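Local coordinates for protein sphingomyelinase C (Streptomyces griseocarneus, PDB 7CNE) that is a sphingomyelinase C of the endonuclease/exonuclease/phosphatase family, built on the DNase I-like fold, at residues Q170-D175 with L208-L213. Sequence-based numbering, arbitrary orientation.
Sequences QFRQID and LADGDL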
# COMPACT_ATOMS: atom_id res chain seq x y z
N GLN A 170 14.53 1.14 -4.25
CA GLN A 170 13.37 0.24 -4.18
C GLN A 170 12.53 0.30 -5.45
O GLN A 170 12.11 -0.73 -5.98
CB GLN A 170 12.52 0.57 -2.95
CG GLN A 170 13.22 0.24 -1.61
CD GLN A 170 12.39 0.62 -0.39
OE1 GLN A 170 11.35 1.27 -0.51
NE2 GLN A 170 12.84 0.19 0.79
N PHE A 171 12.28 1.51 -5.95
CA PHE A 171 11.53 1.64 -7.20
C PHE A 171 12.28 1.00 -8.36
O PHE A 171 11.67 0.35 -9.22
CB PHE A 171 11.23 3.11 -7.51
CG PHE A 171 10.44 3.83 -6.44
CD1 PHE A 171 9.36 3.22 -5.82
CD2 PHE A 171 10.78 5.14 -6.07
CE1 PHE A 171 8.61 3.89 -4.83
CE2 PHE A 171 10.05 5.82 -5.09
CZ PHE A 171 8.96 5.19 -4.46
N ARG A 172 13.61 1.16 -8.41
CA ARG A 172 14.37 0.53 -9.49
C ARG A 172 14.43 -0.98 -9.33
O ARG A 172 14.48 -1.71 -10.34
CB ARG A 172 15.78 1.13 -9.58
CG ARG A 172 15.76 2.57 -10.11
CD ARG A 172 17.15 3.09 -10.48
NE ARG A 172 17.16 4.55 -10.51
CZ ARG A 172 18.25 5.30 -10.59
NH1 ARG A 172 19.46 4.74 -10.63
NH2 ARG A 172 18.12 6.62 -10.61
N GLN A 173 14.42 -1.49 -8.10
CA GLN A 173 14.36 -2.93 -7.91
C GLN A 173 13.05 -3.50 -8.45
O GLN A 173 13.04 -4.58 -9.07
CB GLN A 173 14.52 -3.29 -6.43
CG GLN A 173 14.58 -4.82 -6.20
CD GLN A 173 14.57 -5.23 -4.72
OE1 GLN A 173 14.75 -4.41 -3.82
NE2 GLN A 173 14.38 -6.52 -4.48
N ILE A 174 11.94 -2.79 -8.23
CA ILE A 174 10.65 -3.20 -8.77
C ILE A 174 10.70 -3.16 -10.30
O ILE A 174 10.28 -4.10 -10.98
CB ILE A 174 9.54 -2.29 -8.22
CG1 ILE A 174 9.28 -2.59 -6.74
CG2 ILE A 174 8.23 -2.42 -9.06
CD1 ILE A 174 8.51 -1.51 -6.03
N ASP A 175 11.23 -2.07 -10.85
CA ASP A 175 11.39 -1.95 -12.30
C ASP A 175 12.21 -3.10 -12.87
O ASP A 175 11.84 -3.70 -13.89
CB ASP A 175 12.04 -0.60 -12.63
CG ASP A 175 12.43 -0.47 -14.10
OD1 ASP A 175 11.55 -0.62 -14.98
OD2 ASP A 175 13.62 -0.23 -14.36
N LEU A 208 8.56 8.57 -10.71
CA LEU A 208 8.08 8.15 -12.02
C LEU A 208 9.21 7.58 -12.87
O LEU A 208 9.05 6.54 -13.53
CB LEU A 208 7.44 9.34 -12.75
CG LEU A 208 6.17 9.98 -12.17
CD1 LEU A 208 5.75 11.11 -13.07
CD2 LEU A 208 5.05 8.93 -12.02
N ALA A 209 10.36 8.25 -12.88
CA ALA A 209 11.48 7.79 -13.70
C ALA A 209 12.08 6.50 -13.14
O ALA A 209 12.43 5.59 -13.91
CB ALA A 209 12.54 8.88 -13.79
N ASP A 210 12.19 6.40 -11.81
CA ASP A 210 12.79 5.21 -11.20
C ASP A 210 11.92 3.97 -11.40
O ASP A 210 12.43 2.88 -11.68
CB ASP A 210 13.04 5.45 -9.72
CG ASP A 210 14.23 6.38 -9.46
OD1 ASP A 210 15.14 6.44 -10.32
OD2 ASP A 210 14.24 7.05 -8.40
N GLY A 211 10.60 4.11 -11.23
CA GLY A 211 9.69 3.00 -11.46
C GLY A 211 9.27 2.79 -12.90
O GLY A 211 8.56 1.82 -13.19
N ASP A 212 9.72 3.67 -13.80
CA ASP A 212 9.27 3.68 -15.20
C ASP A 212 7.74 3.73 -15.29
O ASP A 212 7.10 2.95 -15.99
CB ASP A 212 9.84 2.49 -15.98
CG ASP A 212 9.82 2.71 -17.50
OD1 ASP A 212 9.55 3.85 -17.93
OD2 ASP A 212 10.07 1.74 -18.25
N LEU A 213 7.17 4.69 -14.57
CA LEU A 213 5.73 4.80 -14.37
C LEU A 213 5.16 5.95 -15.19
O LEU A 213 5.76 7.02 -15.28
CB LEU A 213 5.41 5.04 -12.89
CG LEU A 213 6.03 4.05 -11.91
CD1 LEU A 213 6.00 4.60 -10.49
CD2 LEU A 213 5.29 2.71 -12.01
O HOH W 1 12.04 0.12 -17.43
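Arg-172 and Asp-210 form the salt bridge of this contact, a side-on grip in which two guanidinium nitrogens share one carboxylate oxygen. Arg-172 NE lies 2.8 Å from Asp-210 OD1, and Arg-172 NH2 is 3.0 Å from it, with N-H...O angles of 156° and 139°. OD1 sits in the guanidinium plane, yet the two flat groups are turned 62° apart: NE comes from well above the carboxylate plane, NH2 nearer it on the syn side, both from the same face. An extended chain from CG to NE carries the guanidinium across; Asp-210 OD2 is hydrogen-bonded to Ser-168 OG.

In van der Waals packing, Phe-171 CB meets Asp-210 CB at 3.7 Å and Gly-211 N at 3.9 Å. The ring itself turns from helix 203-211 onto Val-197.

Two close carboxylates share a water, which donates to Asp-175 OD1 (2.6 Å) and Asp-212 OD2 (2.7 Å). Arg-252, salt-bridged to Asp-175, probably offsets their repulsion; Asn-253 ND2 donates to Asp-212 OD1.

Asp-212, with positive phi, is the C' residue of a Schellman motif (Leu-213 N to Leu-208 O, 2.8 Å; Asp-212 N to Ala-209 O, weak, 3.3 Å) ending helix 203-211. Ile-174 and Leu-213 rest on Leu-191 of strand 188-192, Leu-208 and Leu-213 on Leu-250 of strand 247-251, a helix pair covering a sheet of the DNase I-like fold.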